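Local structure of membrane-anchored mycosin mycp1 (Mycobacterium thermoresistibile, 4HVL) at residues A[117-122]-A[287-292]; A[319-324]-A[361-366]; A[81-86]-A[91-96]; A[54-59]-A[122-127]; A[323-328]-A[335-340]. The protein probably cleaves proteins as a subtilisin-like serine protease of the mycosin group, anchored in the cell membrane and an essential component of the ESX-1 type VII secretion system. One frame throughout, in Å; residues are numbered along the deposited sequence.

Contact 1 (A[117-122]-A[287-292]); sequences DGFIGV and TALGYG
Phe-119 lays its ring against the chain at Thr-287, Ala-288 and Leu-289, and nearly all of this contact is apolar. On one flank the isobutyl end of Leu-289 closes in obliquely: CD2 is 3.6 Å from Phe-119 CD1, and Leu-289 CG sits equally close to Phe-119 CD1 and CE1. The backbone at Ala-288 supplies a second surface, its C lying over a face of the ring and its CA 3.8 Å from Phe-119 CE2. Thr-287 contributes its methyl group, CG2, near Phe-119 CD2. Phe-119 CG stands anti to the backbone N (chi1 -178°), which sends the ring out to the strand.

A polar approach accompanies the packing: Thr-287 O comes within 3.2 Å of Phe-119 CE2, obliquely to the ring. The loop is held by an Asx turn, in which Asp-117 OD1 accepts from Phe-119 N at 2.9 Å through its anti lone pair, while OD2 forms a salt bridge with Arg-78.

In this subtilisin fold helix 102-110 directly follows predicted catalytic His-101, whose side chain is about 10 Å from that of Ala-288. Ser-107 of that helix touches Phe-119 and accepts from Leu-289 N, bridging the loop before strand 127-132 and edge strand 288-289.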
# COMPACT_ATOMS: atom_id res chain seq x y z
N ASP A 117 -13.55 -14.51 16.99
CA ASP A 117 -13.02 -13.16 17.20
C ASP A 117 -13.81 -12.12 16.43
O ASP A 117 -14.68 -12.47 15.62
CB ASP A 117 -11.49 -13.07 16.91
CG ASP A 117 -11.13 -13.30 15.44
OD1 ASP A 117 -11.53 -12.52 14.54
OD2 ASP A 117 -10.40 -14.29 15.17
N GLY A 118 -13.51 -10.84 16.67
CA GLY A 118 -14.23 -9.73 16.04
C GLY A 118 -13.56 -9.17 14.79
O GLY A 118 -13.99 -8.15 14.28
N PHE A 119 -12.53 -9.84 14.28
CA PHE A 119 -11.83 -9.34 13.11
C PHE A 119 -12.40 -9.80 11.78
O PHE A 119 -12.70 -10.98 11.59
CB PHE A 119 -10.37 -9.76 13.12
CG PHE A 119 -9.63 -9.22 11.96
CD1 PHE A 119 -9.56 -9.95 10.76
CD2 PHE A 119 -9.08 -7.95 11.99
CE1 PHE A 119 -8.92 -9.42 9.66
CE2 PHE A 119 -8.42 -7.44 10.89
CZ PHE A 119 -8.34 -8.18 9.73
N ILE A 120 -12.50 -8.87 10.84
CA ILE A 120 -12.84 -9.23 9.45
C ILE A 120 -12.19 -8.23 8.53
O ILE A 120 -12.01 -7.07 8.92
CB ILE A 120 -14.37 -9.28 9.20
CG1 ILE A 120 -14.66 -10.05 7.90
CG2 ILE A 120 -14.98 -7.87 9.22
CD1 ILE A 120 -16.10 -10.49 7.76
N GLY A 121 -11.82 -8.69 7.34
CA GLY A 121 -11.27 -7.82 6.31
C GLY A 121 -12.35 -6.90 5.77
O GLY A 121 -13.57 -7.13 5.99
N VAL A 122 -11.91 -5.89 5.04
CA VAL A 122 -12.80 -4.98 4.35
C VAL A 122 -13.62 -5.68 3.28
O VAL A 122 -14.82 -5.44 3.18
CB VAL A 122 -12.04 -3.80 3.70
CG1 VAL A 122 -13.02 -2.90 2.98
CG2 VAL A 122 -11.26 -3.04 4.77
N THR A 287 -5.11 -4.24 14.31
CA THR A 287 -5.32 -5.67 14.50
C THR A 287 -5.43 -6.29 13.13
O THR A 287 -6.09 -5.73 12.23
CB THR A 287 -6.59 -5.90 15.30
OG1 THR A 287 -6.42 -5.32 16.59
CG2 THR A 287 -6.92 -7.38 15.44
N ALA A 288 -4.77 -7.42 12.95
CA ALA A 288 -4.78 -8.10 11.67
C ALA A 288 -4.73 -9.61 11.95
O ALA A 288 -4.91 -10.03 13.12
CB ALA A 288 -3.58 -7.62 10.85
N LEU A 289 -4.54 -10.41 10.91
CA LEU A 289 -4.34 -11.85 11.05
C LEU A 289 -2.94 -12.28 10.66
O LEU A 289 -2.31 -11.68 9.78
CB LEU A 289 -5.35 -12.63 10.20
CG LEU A 289 -6.84 -12.30 10.38
CD1 LEU A 289 -7.68 -13.19 9.45
CD2 LEU A 289 -7.25 -12.47 11.83
N GLY A 290 -2.46 -13.33 11.31
CA GLY A 290 -1.13 -13.87 11.07
C GLY A 290 -1.14 -15.06 10.12
O GLY A 290 -2.10 -15.28 9.35
N TYR A 291 -0.06 -15.84 10.20
CA TYR A 291 0.22 -16.91 9.26
C TYR A 291 -0.76 -18.09 9.37
O TYR A 291 -0.80 -18.92 8.47
CB TYR A 291 1.65 -17.45 9.45
CG TYR A 291 2.77 -16.42 9.35
CD1 TYR A 291 2.61 -15.23 8.62
CD2 TYR A 291 4.01 -16.65 9.96
CE1 TYR A 291 3.64 -14.29 8.53
CE2 TYR A 291 5.03 -15.72 9.86
CZ TYR A 291 4.84 -14.53 9.16
OH TYR A 291 5.87 -13.62 9.03
N GLY A 292 -1.50 -18.17 10.46
CA GLY A 292 -2.51 -19.23 10.62
C GLY A 292 -3.92 -18.67 10.53
O GLY A 292 -4.87 -19.39 10.73

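Contact 2 (A[319-324]-A[361-366]); sequences SGLAAL and IDPVAA
Leu-321 carries this contact alone on the side of helix 311-328, pushing its isobutyl group into the corner formed by Ile-361, Pro-363 and Ala-366. Its CB already points at the other segment. From there CG continues anti to the backbone N (chi1 -180°), so the side chain stands well off its helix before it forks. One prong, CD1, runs to Pro-363: it lies 3.9 Å from Pro-363 CA and 4.1 Å from Pro-363 CB, and the leucine crosses the proline at about a right angle. The other prong, CD2, meets three residues. It faces Ile-361 tip to tip, with Leu-321 CD2 4.0 Å from Ile-361 CD1, and also nears the branch carbon CB of Ile-361; it approaches Pro-363 CA at 4.0 Å, and Ala-366 CB at 4.1 Å. These are ordinary van der Waals separations, and all four residues are buried.

The corner is the start of a helix, with Asp-362 as N-cap. Its OD1 accepts from Ala-365 N at 3.3 Å in a nearly straight bond (169°), met from above the carboxylate plane. The same oxygen has a salt bridge to Arg-51. The first turn presents Pro-363 and Ala-366 to Leu-321.

Thus the C-terminal helix 363-368 is packed onto the long helix 311-328, whose first turn holds the predicted catalytic Ser-312. Helix 52-55 flanks Pro-363 through Ala-55, while helix 334-343 places Ile-341 against Ile-361.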
# COMPACT_ATOMS: atom_id res chain seq x y z
N SER A 319 -7.71 -0.08 -0.54
CA SER A 319 -7.81 -1.17 -1.52
C SER A 319 -9.04 -2.05 -1.28
O SER A 319 -9.76 -2.39 -2.21
CB SER A 319 -6.56 -2.03 -1.52
OG SER A 319 -5.47 -1.26 -2.00
N GLY A 320 -9.28 -2.42 -0.03
CA GLY A 320 -10.52 -3.08 0.34
C GLY A 320 -11.77 -2.35 -0.08
O GLY A 320 -12.69 -2.96 -0.65
N LEU A 321 -11.83 -1.05 0.21
CA LEU A 321 -12.95 -0.21 -0.19
C LEU A 321 -13.12 -0.17 -1.70
O LEU A 321 -14.23 -0.25 -2.19
CB LEU A 321 -12.79 1.22 0.32
CG LEU A 321 -13.95 2.13 -0.08
CD1 LEU A 321 -15.30 1.49 0.22
CD2 LEU A 321 -13.79 3.42 0.70
N ALA A 322 -12.01 -0.07 -2.43
CA ALA A 322 -12.08 -0.07 -3.88
C ALA A 322 -12.74 -1.35 -4.36
O ALA A 322 -13.61 -1.32 -5.25
CB ALA A 322 -10.69 0.10 -4.48
N ALA A 323 -12.36 -2.47 -3.75
CA ALA A 323 -12.94 -3.77 -4.06
C ALA A 323 -14.45 -3.81 -3.79
O ALA A 323 -15.22 -4.37 -4.56
CB ALA A 323 -12.23 -4.85 -3.26
N LEU A 324 -14.86 -3.26 -2.67
CA LEU A 324 -16.28 -3.18 -2.35
C LEU A 324 -17.03 -2.36 -3.42
O LEU A 324 -18.11 -2.75 -3.88
CB LEU A 324 -16.47 -2.52 -0.97
CG LEU A 324 -15.94 -3.24 0.26
CD1 LEU A 324 -16.41 -2.54 1.53
CD2 LEU A 324 -16.40 -4.69 0.26
N ILE A 361 -11.19 8.12 4.49
CA ILE A 361 -12.22 7.43 3.73
C ILE A 361 -13.45 7.11 4.59
O ILE A 361 -13.36 6.95 5.83
CB ILE A 361 -11.72 6.12 3.06
CG1 ILE A 361 -11.12 5.15 4.08
CG2 ILE A 361 -10.71 6.45 1.98
CD1 ILE A 361 -11.14 3.70 3.62
N ASP A 362 -14.59 7.03 3.91
CA ASP A 362 -15.87 6.77 4.54
C ASP A 362 -16.59 5.71 3.70
O ASP A 362 -17.32 6.01 2.75
CB ASP A 362 -16.64 8.10 4.64
CG ASP A 362 -17.95 7.96 5.36
OD1 ASP A 362 -18.46 6.83 5.55
OD2 ASP A 362 -18.49 9.03 5.71
N PRO A 363 -16.35 4.43 4.02
CA PRO A 363 -16.89 3.33 3.23
C PRO A 363 -18.39 3.35 2.97
O PRO A 363 -18.83 3.05 1.85
CB PRO A 363 -16.50 2.11 4.07
CG PRO A 363 -15.21 2.51 4.66
CD PRO A 363 -15.45 3.94 5.08
N VAL A 364 -19.19 3.68 4.00
CA VAL A 364 -20.64 3.66 3.84
C VAL A 364 -21.07 4.78 2.92
O VAL A 364 -21.89 4.57 2.04
CB VAL A 364 -21.38 3.76 5.17
CG1 VAL A 364 -22.88 3.99 4.95
CG2 VAL A 364 -21.16 2.50 5.99
N ALA A 365 -20.51 5.98 3.12
CA ALA A 365 -20.77 7.08 2.21
C ALA A 365 -20.34 6.71 0.79
O ALA A 365 -21.08 6.96 -0.17
CB ALA A 365 -20.08 8.35 2.69
N ALA A 366 -19.17 6.08 0.64
CA ALA A 366 -18.68 5.74 -0.70
C ALA A 366 -19.64 4.77 -1.39
O ALA A 366 -19.93 4.93 -2.56
CB ALA A 366 -17.29 5.14 -0.63

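Contact 3 (A[81-86]-A[91-96]); sequences AEPGGD and AGNGMS
Met-95 folds over Ala-81, Glu-82 and Pro-83, and here the contact is tightest. Its chain bends at both chi2 and chi3 (-54° and -59°), which curls the thioether back along the backbone of these residues. Met-95 SD rests 3.5 Å from Glu-82 C; CE is 3.9 Å from Ala-81 CB and also close to the carbonyl O of Ala-81. Pro-83 crosses the methionine obliquely, its CD 4.0 Å from Met-95 CG.

Farther along, backbone meets backbone. Gly-85 N donates to Asn-93 O at 3.0 Å, approaching from above the carbonyl plane instead of along a lone pair. Gly-94 CA packs close to Gly-85 O, and both glycines have positive phi, with no side chain between the two chains. Asn-93 closes an Asx turn by accepting from Met-95 N on OD1 (2.9 Å). Strand 82-86 is an edge of the seven-stranded parallel sheet of the subtilisin fold, and the loop leaving it doubles back here on its way to helix 102-110, which follows the predicted catalytic His-101. Gly-84 O takes a weak hydrogen bond from NE2 of His-168, a zinc ligand with Asp-15.

Toward Asp-86 the join becomes wetter. One water accepts from Asp-86 N and donates to Gly-92 O; another accepts from Asn-93 N at 2.8 Å and donates to Asp-86 OD2. Direct packing persists where Asp-86 OD2 touches Gly-92 CA, but the carboxylate is anchored mainly beyond the pair of segments: OD1 takes the N-H groups of Val-88 and Asp-89, and OD2 forms a salt bridge with Arg-132. Asn-93 itself is solvent-exposed, with its CB against Pro-83 CB.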
# COMPACT_ATOMS: atom_id res chain seq x y z
N ALA A 81 -4.61 -16.52 0.16
CA ALA A 81 -3.88 -15.90 -0.93
C ALA A 81 -3.41 -16.89 -1.99
O ALA A 81 -3.19 -18.05 -1.70
CB ALA A 81 -2.69 -15.12 -0.39
N GLU A 82 -3.24 -16.38 -3.21
CA GLU A 82 -2.78 -17.16 -4.35
C GLU A 82 -1.45 -16.59 -4.85
O GLU A 82 -1.18 -15.39 -4.66
CB GLU A 82 -3.84 -17.17 -5.44
CG GLU A 82 -5.11 -17.91 -5.03
CD GLU A 82 -6.28 -17.67 -5.98
OE1 GLU A 82 -6.20 -18.14 -7.13
OE2 GLU A 82 -7.28 -17.01 -5.60
N PRO A 83 -0.59 -17.46 -5.42
CA PRO A 83 0.72 -17.01 -5.88
C PRO A 83 0.63 -15.88 -6.92
O PRO A 83 -0.08 -16.00 -7.92
CB PRO A 83 1.36 -18.27 -6.50
CG PRO A 83 0.40 -19.42 -6.29
CD PRO A 83 -0.80 -18.92 -5.55
N GLY A 84 1.31 -14.77 -6.67
CA GLY A 84 1.38 -13.69 -7.65
C GLY A 84 2.79 -13.42 -8.14
O GLY A 84 3.00 -12.54 -8.96
N GLY A 85 3.76 -14.18 -7.64
CA GLY A 85 5.16 -13.98 -8.01
C GLY A 85 6.04 -13.37 -6.92
O GLY A 85 5.56 -12.74 -5.96
N ASP A 86 7.34 -13.58 -7.10
CA ASP A 86 8.38 -13.16 -6.17
C ASP A 86 9.40 -12.31 -6.90
O ASP A 86 9.95 -12.73 -7.92
CB ASP A 86 9.04 -14.40 -5.59
CG ASP A 86 9.65 -14.17 -4.23
OD1 ASP A 86 10.17 -13.08 -3.94
OD2 ASP A 86 9.66 -15.13 -3.43
N ALA A 91 13.53 -17.74 -7.08
CA ALA A 91 12.83 -19.04 -7.20
C ALA A 91 11.45 -19.08 -6.50
O ALA A 91 10.77 -20.12 -6.50
CB ALA A 91 13.74 -20.15 -6.65
N GLY A 92 11.03 -17.97 -5.92
CA GLY A 92 9.82 -17.95 -5.11
C GLY A 92 8.55 -17.73 -5.93
O GLY A 92 8.61 -17.62 -7.16
N ASN A 93 7.41 -17.67 -5.24
CA ASN A 93 6.11 -17.48 -5.90
C ASN A 93 5.17 -16.48 -5.20
O ASN A 93 4.04 -16.32 -5.62
CB ASN A 93 5.40 -18.82 -6.10
CG ASN A 93 4.93 -19.44 -4.79
OD1 ASN A 93 5.06 -18.86 -3.72
ND2 ASN A 93 4.38 -20.65 -4.88
N GLY A 94 5.64 -15.82 -4.14
CA GLY A 94 4.86 -14.81 -3.42
C GLY A 94 4.10 -15.33 -2.22
O GLY A 94 3.48 -14.56 -1.48
N MET A 95 4.19 -16.64 -1.99
CA MET A 95 3.47 -17.32 -0.92
C MET A 95 4.35 -17.65 0.28
O MET A 95 4.04 -18.58 1.03
CB MET A 95 2.82 -18.60 -1.44
CG MET A 95 1.72 -18.39 -2.47
SD MET A 95 0.41 -17.27 -1.94
CE MET A 95 -0.21 -18.08 -0.47
N SER A 96 5.38 -16.85 0.48
CA SER A 96 6.23 -16.92 1.67
C SER A 96 6.44 -15.52 2.22
O SER A 96 7.04 -14.65 1.56
CB SER A 96 7.58 -17.53 1.30
OG SER A 96 8.37 -17.70 2.46
O HOH W 1 8.01 -15.52 -9.23
O HOH W 2 7.85 -17.63 -2.43

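Contact 4 (A[54-59]-A[122-127]); sequences EAHKFA and VAPDAR
His-56 points the NE2 corner of its imidazole at the carbonyl of Val-122, and the one hydrogen bond between these segments follows. NE2 donates to Val-122 O over 2.7 Å, with an N-H...O angle of 151°. On the ring side the bond is well aligned, since the oxygen lies only 6° from the imidazole plane, at the edge. On the carbonyl side it is less regular: the donor stands above the carbonyl plane and is not on a lone pair. The bond shows that NE2 carries a hydrogen. CG of His-56 is anti to its carbonyl carbon (chi1 -69°), a setting that carries the ring out toward the loop at Val-122 and Pro-124.

Pro-124 meets the same ring in a different way. The two side chains approach from opposite directions, and Pro-124 CG lies over one face of the ring, while CD lies 3.5 Å from His-56 NE2 and 3.9 Å from His-56 CE1. The imidazole is therefore held by its edge through a polar bond and covered on one face by the pyrrolidine.

Pro-124 occupies the second position of a type I beta turn from Ala-123 to Ala-126, closed by Ala-126 N donating to Ala-123 O at 2.9 Å. This turn leads into strand 127-132 of the central parallel sheet of the subtilisin fold, so the histidine ties the N-terminal region to the approach of a core strand.

Val-122 turns its own side chain away from His-56, onto Tyr-317 and Leu-324 of helix 311-328. Ile-120 also touches the imidazole. Beyond 54-59, Thr-60 OG1 hydrogen-bonds to Asp-125 OD2, a second link between these parts of the chain.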
# COMPACT_ATOMS: atom_id res chain seq x y z
N GLU A 54 -21.51 -2.20 8.78
CA GLU A 54 -22.55 -1.58 7.97
C GLU A 54 -22.21 -1.68 6.48
O GLU A 54 -23.06 -2.02 5.65
CB GLU A 54 -22.72 -0.12 8.38
CG GLU A 54 -23.88 0.62 7.72
CD GLU A 54 -25.25 0.09 8.12
OE1 GLU A 54 -25.34 -0.65 9.12
OE2 GLU A 54 -26.24 0.41 7.42
N ALA A 55 -20.96 -1.38 6.13
CA ALA A 55 -20.55 -1.40 4.74
C ALA A 55 -20.84 -2.75 4.09
O ALA A 55 -21.24 -2.80 2.92
CB ALA A 55 -19.07 -1.05 4.59
N HIS A 56 -20.66 -3.83 4.85
CA HIS A 56 -20.90 -5.19 4.35
C HIS A 56 -22.36 -5.54 4.05
O HIS A 56 -22.61 -6.58 3.45
CB HIS A 56 -20.33 -6.26 5.28
CG HIS A 56 -18.84 -6.29 5.31
ND1 HIS A 56 -18.13 -6.82 6.37
CD2 HIS A 56 -17.91 -5.83 4.43
CE1 HIS A 56 -16.83 -6.68 6.14
NE2 HIS A 56 -16.68 -6.07 4.98
N LYS A 57 -23.31 -4.70 4.47
CA LYS A 57 -24.68 -4.86 3.99
C LYS A 57 -24.74 -4.55 2.49
O LYS A 57 -25.63 -5.03 1.79
CB LYS A 57 -25.65 -3.95 4.77
CG LYS A 57 -25.66 -4.17 6.28
CD LYS A 57 -26.93 -3.68 6.98
CE LYS A 57 -27.43 -2.35 6.44
NZ LYS A 57 -28.25 -1.57 7.41
N PHE A 58 -23.77 -3.77 1.99
CA PHE A 58 -23.82 -3.23 0.64
C PHE A 58 -22.86 -3.90 -0.35
O PHE A 58 -23.14 -3.88 -1.55
CB PHE A 58 -23.60 -1.72 0.70
CG PHE A 58 -24.61 -1.03 1.56
CD1 PHE A 58 -25.95 -0.97 1.17
CD2 PHE A 58 -24.26 -0.50 2.79
CE1 PHE A 58 -26.91 -0.38 1.98
CE2 PHE A 58 -25.20 0.10 3.60
CZ PHE A 58 -26.54 0.16 3.20
N ALA A 59 -21.79 -4.50 0.15
CA ALA A 59 -20.78 -5.20 -0.67
C ALA A 59 -19.78 -5.94 0.22
O ALA A 59 -19.54 -5.53 1.34
CB ALA A 59 -20.04 -4.22 -1.58
N VAL A 122 -11.91 -5.89 5.04
CA VAL A 122 -12.80 -4.98 4.35
C VAL A 122 -13.62 -5.68 3.28
O VAL A 122 -14.82 -5.44 3.18
CB VAL A 122 -12.04 -3.80 3.70
CG1 VAL A 122 -13.02 -2.90 2.98
CG2 VAL A 122 -11.26 -3.04 4.77
N ALA A 123 -12.96 -6.55 2.51
CA ALA A 123 -13.56 -7.23 1.37
C ALA A 123 -13.39 -8.74 1.52
O ALA A 123 -12.67 -9.36 0.74
CB ALA A 123 -12.89 -6.76 0.08
N PRO A 124 -14.07 -9.33 2.51
CA PRO A 124 -13.81 -10.71 2.88
C PRO A 124 -14.14 -11.74 1.82
O PRO A 124 -13.80 -12.89 2.00
CB PRO A 124 -14.69 -10.92 4.10
CG PRO A 124 -15.81 -9.95 3.93
CD PRO A 124 -15.16 -8.74 3.32
N ASP A 125 -14.83 -11.35 0.75
CA ASP A 125 -15.10 -12.28 -0.35
C ASP A 125 -14.14 -12.09 -1.54
O ASP A 125 -14.26 -12.80 -2.53
CB ASP A 125 -16.57 -12.19 -0.82
CG ASP A 125 -17.56 -12.87 0.16
OD1 ASP A 125 -17.20 -13.86 0.85
OD2 ASP A 125 -18.73 -12.42 0.23
N ALA A 126 -13.17 -11.18 -1.43
CA ALA A 126 -12.28 -10.92 -2.56
C ALA A 126 -11.24 -12.02 -2.68
O ALA A 126 -10.88 -12.64 -1.69
CB ALA A 126 -11.61 -9.57 -2.39
N ARG A 127 -10.75 -12.27 -3.89
CA ARG A 127 -9.52 -13.06 -4.04
C ARG A 127 -8.31 -12.17 -3.75
O ARG A 127 -8.37 -10.95 -3.92
CB ARG A 127 -9.40 -13.64 -5.44
CG ARG A 127 -10.28 -14.85 -5.68
CD ARG A 127 -10.33 -15.24 -7.16
NE ARG A 127 -9.14 -15.95 -7.62
CZ ARG A 127 -8.28 -15.53 -8.56
NH1 ARG A 127 -8.43 -14.35 -9.18
NH2 ARG A 127 -7.25 -16.29 -8.90

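Contact 5 (A[323-328]-A[335-340]); sequences ALIRQR and AQVINR
Val-337 sets its two methyl groups against two successive residues of the preceding helix, Ile-325 and Arg-326, and has the largest share of the buried surface. CG1 takes the isoleucine, CG2 the arginine. The valine's chi1 of 175° puts CG1 anti to its backbone N and CG2 anti to its carbonyl carbon, which directs one methyl to each neighbour.

Ile-325 comes next. Its branch methyl CG2 meets Val-337 CG1 at 3.9 Å, the two side chains sliding past each other in opposite directions. Ile-325 also touches Ile-341, further along helix 334-343, and Ala-366.

These helices, 311-328 and 334-343, are two consecutive helices packed through a short connection, in the C-terminal part of the subtilisin fold. The nearest pair of CA atoms is Ile-325 CA and Val-337 CA, 6.8 Å apart.

Arg-326 uses its aliphatic part here. It crosses the valine at about a right angle, with CG 3.8 Å and NE 4.0 Å from Val-337 CG2, the methyl lying obliquely to the guanidinium. A bend at chi3 (81°) turns the charged end past the valine to a set of carbonyls: NH1 bonds to Asn-208 O and Gln-175 O, and NH2 to Leu-332 O in the connection between the helices. The guanidinium is buried, but these oxygens satisfy both of its terminal nitrogens.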
# COMPACT_ATOMS: atom_id res chain seq x y z
N ALA A 323 -12.36 -2.47 -3.75
CA ALA A 323 -12.94 -3.77 -4.06
C ALA A 323 -14.45 -3.81 -3.79
O ALA A 323 -15.22 -4.37 -4.56
CB ALA A 323 -12.23 -4.85 -3.26
N LEU A 324 -14.86 -3.26 -2.67
CA LEU A 324 -16.28 -3.18 -2.35
C LEU A 324 -17.03 -2.36 -3.42
O LEU A 324 -18.11 -2.75 -3.88
CB LEU A 324 -16.47 -2.52 -0.97
CG LEU A 324 -15.94 -3.24 0.26
CD1 LEU A 324 -16.41 -2.54 1.53
CD2 LEU A 324 -16.40 -4.69 0.26
N ILE A 325 -16.44 -1.21 -3.79
CA ILE A 325 -17.01 -0.31 -4.79
C ILE A 325 -17.16 -0.99 -6.15
O ILE A 325 -18.24 -0.93 -6.76
CB ILE A 325 -16.19 1.00 -4.90
CG1 ILE A 325 -16.44 1.88 -3.65
CG2 ILE A 325 -16.59 1.79 -6.13
CD1 ILE A 325 -15.40 2.96 -3.40
N ARG A 326 -16.12 -1.69 -6.59
CA ARG A 326 -16.12 -2.31 -7.91
C ARG A 326 -17.12 -3.46 -7.97
O ARG A 326 -17.75 -3.68 -9.02
CB ARG A 326 -14.72 -2.76 -8.32
CG ARG A 326 -13.71 -1.62 -8.39
CD ARG A 326 -12.61 -1.91 -9.41
NE ARG A 326 -13.06 -1.58 -10.76
CZ ARG A 326 -12.28 -1.58 -11.84
NH1 ARG A 326 -10.98 -1.91 -11.73
NH2 ARG A 326 -12.79 -1.24 -13.03
N GLN A 327 -17.32 -4.18 -6.85
CA GLN A 327 -18.38 -5.18 -6.82
C GLN A 327 -19.76 -4.52 -6.98
O GLN A 327 -20.57 -4.96 -7.78
CB GLN A 327 -18.39 -6.04 -5.54
CG GLN A 327 -19.55 -7.04 -5.55
CD GLN A 327 -19.83 -7.72 -4.21
OE1 GLN A 327 -19.30 -7.34 -3.17
NE2 GLN A 327 -20.71 -8.72 -4.24
N ARG A 328 -20.02 -3.49 -6.19
CA ARG A 328 -21.35 -2.92 -6.14
C ARG A 328 -21.65 -2.12 -7.41
O ARG A 328 -22.80 -2.07 -7.84
CB ARG A 328 -21.51 -2.02 -4.93
CG ARG A 328 -22.95 -1.61 -4.70
CD ARG A 328 -23.05 -0.88 -3.37
NE ARG A 328 -24.40 -0.39 -3.18
CZ ARG A 328 -25.42 -1.15 -2.83
NH1 ARG A 328 -25.28 -2.45 -2.59
NH2 ARG A 328 -26.60 -0.59 -2.70
N ALA A 335 -10.74 5.52 -12.68
CA ALA A 335 -10.81 6.95 -12.33
C ALA A 335 -12.05 7.25 -11.49
O ALA A 335 -12.00 7.99 -10.52
CB ALA A 335 -10.79 7.85 -13.57
N GLN A 336 -13.18 6.68 -11.88
CA GLN A 336 -14.43 6.92 -11.18
C GLN A 336 -14.43 6.25 -9.80
O GLN A 336 -15.00 6.78 -8.85
CB GLN A 336 -15.62 6.43 -12.00
CG GLN A 336 -15.89 7.25 -13.26
CD GLN A 336 -16.89 6.57 -14.19
OE1 GLN A 336 -16.82 5.35 -14.44
NE2 GLN A 336 -17.84 7.33 -14.67
N VAL A 337 -13.76 5.10 -9.66
CA VAL A 337 -13.69 4.45 -8.35
C VAL A 337 -12.96 5.36 -7.37
O VAL A 337 -13.47 5.69 -6.31
CB VAL A 337 -12.99 3.07 -8.42
CG1 VAL A 337 -12.81 2.49 -7.01
CG2 VAL A 337 -13.80 2.09 -9.27
N ILE A 338 -11.78 5.77 -7.76
CA ILE A 338 -10.93 6.65 -6.97
C ILE A 338 -11.64 7.94 -6.64
O ILE A 338 -11.55 8.42 -5.52
CB ILE A 338 -9.63 6.98 -7.76
CG1 ILE A 338 -8.54 5.99 -7.40
CG2 ILE A 338 -9.07 8.35 -7.42
CD1 ILE A 338 -8.95 4.56 -7.42
N ASN A 339 -12.28 8.54 -7.64
CA ASN A 339 -12.92 9.84 -7.44
C ASN A 339 -14.07 9.72 -6.44
O ASN A 339 -14.31 10.64 -5.65
CB ASN A 339 -13.38 10.46 -8.76
CG ASN A 339 -12.23 11.01 -9.60
OD1 ASN A 339 -11.14 11.30 -9.11
ND2 ASN A 339 -12.48 11.15 -10.88
N ARG A 340 -14.74 8.57 -6.45
CA ARG A 340 -15.80 8.28 -5.52
C ARG A 340 -15.25 8.17 -4.09
O ARG A 340 -15.84 8.70 -3.14
CB ARG A 340 -16.51 6.99 -5.93
CG ARG A 340 -17.69 6.61 -5.05
CD ARG A 340 -18.74 7.73 -5.07
NE ARG A 340 -19.88 7.39 -4.25
CZ ARG A 340 -20.94 8.18 -4.06
NH1 ARG A 340 -21.00 9.37 -4.65
NH2 ARG A 340 -21.94 7.78 -3.27

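Overall arrangement
Along the chain the segments of contacts 1 and 4 alternate and share Val-122, contact 3 is nested inside the loop closed by contact 4, and contacts 2 and 5 come last, starting from the same part of helix 311-328. Contacts 2 and 5 have centres about 7 Å apart and contacts 2 and 4 about 9 Å apart. Val-122 packs on Gly-320, Leu-321 and Leu-324, linking contacts 1 and 4 to that helix. Contact 3 stands apart, its centre about 21 to 27 Å from the other centres, at an edge of the parallel sheet, but the salt bridge Glu-82 to Arg-127 connects it to contact 4. Together they join N-terminal, central and C-terminal parts of the subtilisin fold.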